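Local atomic coordinates of CDP-4-keto-6-deoxy-D-glucose-3-dehydrase (Yersinia pseudotuberculosis, PDB entry 3BB8), a protein that probably uses a pyridoxal 5'-phosphate cofactor to remove the C3 hydroxyl of CDP-4-keto-6-deoxy-D-glucose during deoxysugar synthesis for lipopolysaccharide. Residues 42-45 against 46-49; 396-399 against 400-403. The protein carries 1 engineered substitution. All coordinates share one frame; numbering follows the deposited sequence.

Contact 1. Residues 42-45 against 46-49; sequences GTKE and LQLM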
loop_
_atom_site.group_PDB
_atom_site.type_symbol
_atom_site.label_atom_id
_atom_site.label_comp_id
_atom_site.label_asym_id
_atom_site.label_seq_id
_atom_site.Cartn_x
_atom_site.Cartn_y
_atom_site.Cartn_z
ATOM N N GLY A 42 -18.982 15.297 2.620
ATOM C CA GLY A 42 -19.586 16.561 2.260
ATOM C C GLY A 42 -18.595 17.680 2.015
ATOM O O GLY A 42 -17.426 17.446 1.688
ATOM N N THR A 43 -19.079 18.908 2.183
ATOM C CA THR A 43 -18.290 20.115 1.977
ATOM C C THR A 43 -16.897 20.064 2.588
ATOM O O THR A 43 -15.907 20.285 1.897
ATOM C CB THR A 43 -19.036 21.336 2.542
ATOM O OG1 THR A 43 -20.323 21.429 1.920
ATOM C CG2 THR A 43 -18.255 22.608 2.276
ATOM N N LYS A 44 -16.820 19.766 3.879
ATOM C CA LYS A 44 -15.539 19.711 4.563
ATOM C C LYS A 44 -14.540 18.768 3.880
ATOM O O LYS A 44 -13.394 19.151 3.630
ATOM C CB LYS A 44 -15.746 19.286 6.013
ATOM C CG LYS A 44 -14.560 19.572 6.915
ATOM C CD LYS A 44 -14.340 21.073 7.086
ATOM C CE LYS A 44 -13.260 21.367 8.124
ATOM N NZ LYS A 44 -13.220 22.814 8.492
ATOM N N GLU A 45 -14.972 17.546 3.570
ATOM C CA GLU A 45 -14.089 16.582 2.928
ATOM C C GLU A 45 -13.534 17.120 1.623
ATOM O O GLU A 45 -12.321 17.121 1.420
ATOM C CB GLU A 45 -14.806 15.253 2.647
ATOM C CG GLU A 45 -15.137 14.406 3.880
ATOM C CD GLU A 45 -16.272 14.985 4.698
ATOM O OE1 GLU A 45 -17.156 15.625 4.097
ATOM O OE2 GLU A 45 -16.296 14.795 5.930
ATOM N N LEU A 46 -14.413 17.580 0.737
ATOM C CA LEU A 46 -13.955 18.095 -0.548
ATOM C C LEU A 46 -13.069 19.319 -0.400
ATOM O O LEU A 46 -12.130 19.507 -1.173
ATOM C CB LEU A 46 -15.132 18.434 -1.465
ATOM C CG LEU A 46 -15.839 17.247 -2.130
ATOM C CD1 LEU A 46 -16.739 16.565 -1.115
ATOM C CD2 LEU A 46 -16.651 17.730 -3.326
ATOM N N GLN A 47 -13.361 20.148 0.595
ATOM C CA GLN A 47 -12.571 21.351 0.803
ATOM C C GLN A 47 -11.131 21.007 1.171
ATOM O O GLN A 47 -10.188 21.446 0.496
ATOM C CB GLN A 47 -13.205 22.225 1.882
ATOM C CG GLN A 47 -14.523 22.857 1.445
ATOM C CD GLN A 47 -15.049 23.875 2.439
ATOM O OE1 GLN A 47 -15.205 23.580 3.626
ATOM N NE2 GLN A 47 -15.333 25.083 1.955
ATOM N N LEU A 48 -10.960 20.213 2.227
ATOM C CA LEU A 48 -9.624 19.825 2.655
ATOM C C LEU A 48 -8.846 19.134 1.534
ATOM O O LEU A 48 -7.680 19.452 1.307
ATOM C CB LEU A 48 -9.688 18.924 3.892
ATOM C CG LEU A 48 -10.341 19.550 5.126
ATOM C CD1 LEU A 48 -9.906 18.795 6.376
ATOM C CD2 LEU A 48 -9.931 21.013 5.246
ATOM N N MET A 49 -9.474 18.204 0.821
ATOM C CA MET A 49 -8.760 17.534 -0.257
ATOM C C MET A 49 -8.242 18.560 -1.259
ATOM O O MET A 49 -7.191 18.368 -1.873
ATOM C CB MET A 49 -9.656 16.515 -0.962
ATOM C CG MET A 49 -9.949 15.297 -0.114
ATOM S SD MET A 49 -10.637 13.968 -1.095
ATOM C CE MET A 49 -12.336 14.559 -1.293
#

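Contact 2. Residues 396-399 against 400-403; sequences GELT and NTDR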
loop_
_atom_site.group_PDB
_atom_site.type_symbol
_atom_site.label_atom_id
_atom_site.label_comp_id
_atom_site.label_asym_id
_atom_site.label_seq_id
_atom_site.Cartn_x
_atom_site.Cartn_y
_atom_site.Cartn_z
ATOM N N GLY A 396 -11.014 -28.275 17.526
ATOM C CA GLY A 396 -12.446 -28.432 17.709
ATOM C C GLY A 396 -13.121 -28.395 16.355
ATOM O O GLY A 396 -12.486 -28.690 15.344
ATOM N N GLU A 397 -14.399 -28.038 16.319
ATOM C CA GLU A 397 -15.114 -27.963 15.050
ATOM C C GLU A 397 -15.450 -26.523 14.678
ATOM O O GLU A 397 -15.413 -25.628 15.524
ATOM C CB GLU A 397 -16.404 -28.794 15.102
ATOM C CG GLU A 397 -16.950 -29.050 16.496
ATOM C CD GLU A 397 -16.133 -30.087 17.253
ATOM O OE1 GLU A 397 -15.930 -31.197 16.708
ATOM O OE2 GLU A 397 -15.695 -29.796 18.390
ATOM N N LEU A 398 -15.766 -26.308 13.407
ATOM C CA LEU A 398 -16.127 -24.981 12.922
ATOM C C LEU A 398 -17.611 -24.970 12.532
ATOM O O LEU A 398 -17.997 -24.395 11.511
ATOM C CB LEU A 398 -15.249 -24.599 11.719
ATOM C CG LEU A 398 -13.734 -24.526 11.975
ATOM C CD1 LEU A 398 -13.010 -24.199 10.685
ATOM C CD2 LEU A 398 -13.431 -23.474 13.032
ATOM N N THR A 399 -18.430 -25.612 13.365
ATOM C CA THR A 399 -19.877 -25.716 13.148
ATOM C C THR A 399 -20.565 -24.373 12.908
ATOM O O THR A 399 -21.250 -24.191 11.901
ATOM C CB THR A 399 -20.556 -26.420 14.349
ATOM O OG1 THR A 399 -20.047 -27.757 14.462
ATOM C CG2 THR A 399 -22.073 -26.467 14.173
ATOM N N ASN A 400 -20.384 -23.430 13.828
ATOM C CA ASN A 400 -21.006 -22.119 13.680
ATOM C C ASN A 400 -20.462 -21.355 12.484
ATOM O O ASN A 400 -21.203 -20.618 11.823
ATOM C CB ASN A 400 -20.831 -21.306 14.961
ATOM C CG ASN A 400 -21.744 -21.789 16.077
ATOM O OD1 ASN A 400 -21.662 -21.330 17.217
ATOM N ND2 ASN A 400 -22.629 -22.716 15.744
ATOM N N THR A 401 -19.172 -21.545 12.201
ATOM C CA THR A 401 -18.523 -20.884 11.074
ATOM C C THR A 401 -19.171 -21.359 9.789
ATOM O O THR A 401 -19.490 -20.560 8.914
ATOM C CB THR A 401 -17.013 -21.222 11.003
ATOM O OG1 THR A 401 -16.373 -20.811 12.216
ATOM C CG2 THR A 401 -16.364 -20.517 9.828
ATOM N N ASP A 402 -19.352 -22.672 9.675
ATOM C CA ASP A 402 -19.986 -23.245 8.491
ATOM C C ASP A 402 -21.414 -22.732 8.379
ATOM O O ASP A 402 -21.904 -22.438 7.285
ATOM C CB ASP A 402 -20.003 -24.776 8.570
ATOM C CG ASP A 402 -18.704 -25.394 8.108
ATOM O OD1 ASP A 402 -18.184 -24.951 7.064
ATOM O OD2 ASP A 402 -18.211 -26.326 8.777
ATOM N N ARG A 403 -22.085 -22.620 9.519
ATOM C CA ARG A 403 -23.458 -22.142 9.506
ATOM C C ARG A 403 -23.477 -20.712 8.972
ATOM O O ARG A 403 -24.383 -20.327 8.228
ATOM C CB ARG A 403 -24.057 -22.186 10.915
ATOM C CG ARG A 403 -25.573 -22.203 10.909
ATOM C CD ARG A 403 -26.152 -21.995 12.288
ATOM N NE ARG A 403 -27.603 -21.853 12.229
ATOM C CZ ARG A 403 -28.324 -21.186 13.124
ATOM N NH1 ARG A 403 -27.729 -20.594 14.155
ATOM N NH2 ARG A 403 -29.641 -21.112 12.986
#

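Contact 1. Residues 42-45 against 46-49
Four successive i to i+4 hydrogen bonds, from the amides of L46, Q47, L48 and M49 back to the carbonyls of G42, T43, K44 and E45, wind this piece of chain into the first turns of the alpha-helix 43-55. G42 is the N-cap residue, and its O takes the bond from L46 N at 3.2 Å, with a nearly straight N-H...O angle of 172°. The bond from Q47 N to T43 O is shorter at 2.9 Å but more bent. Among the side chains, T43 and Q47 run side by side in the same direction: the methyl CG2 of T43 lies 3.5 Å from CD of Q47. That methyl is anti to its own backbone N (OG1 at chi1 -57°), which turns it to Q47 while OG1 reaches a weak hydrogen bond with E19. NE2 of Q47 hydrogen-bonds to O of A11, and Q47 packs on V14 and A15, joining this face to helix 6-15. E45 bends at chi2 (73°) back over the helix start, and its OE1 forms a salt bridge with R305 of helix 293-323. M49, bent at chi3, brings its methyl CE to 3.7 Å from E45 O.

Contact 2. Residues 396-399 against 400-403
The carbonyl O of L398 accepts the amide of D402, D402 N to L398 O at 2.9 Å with an N-H...O angle of 163°, and this bond closes the first turn of helix 399-407. L398 is the N-cap residue. One step on, R403 N bonds to T399 O at 3.0 Å; that bond is more bent, its donor tilted 20° from the carbonyl plane. Two side chains come close to the L398 carbonyl oxygen. CB of T401 packs 3.4 Å from L398 O, and the carboxylate of D402 comes up with OD2 at 3.4 Å, an acceptor beside an acceptor, so the approach brings no bond. L398 and T401 lie side by side and point the same way, CB of L398 being 3.9 Å from CB of T401. The hydroxyl of T401 sits beside its own backbone N (chi1 -59°), a position from which OG1 hydrogen-bonds to OD1 of D138, whose OD2 takes the backbone N-H of N400, so one carboxylate grips the helix start at two points. OD1 of D402 forms a salt bridge with R383, which probably balances the carboxylate's charge, while R403, stretched out from CG to NE, forms salt bridges with E332 and E353. The helix starts shortly after strand 393-394, with L398 and T401 packed against strand 133-140 of the mixed sheet and R403 reaching toward strand 331-332.

How the contacts relate
Contacts 1 and 2 are both first turns of helices, one opening helix 43-55 and the other helix 399-407, each starting from an N-cap residue. They lie on opposite sides of the chain's centre, with centres 45 Å apart and nearest atoms about 35 Å apart, so neither touches the other. Contact 1 belongs partly to the dimer: L46 and M49 pack on S53 of the second subunit. Contact 2 meets no other protein chain of the assembly and is tied instead to strand 133-140. Both are away from the cofactor site; in contact 2 the side chain of T401 is about 14 Å from a bound pyridoxal-5'-phosphate.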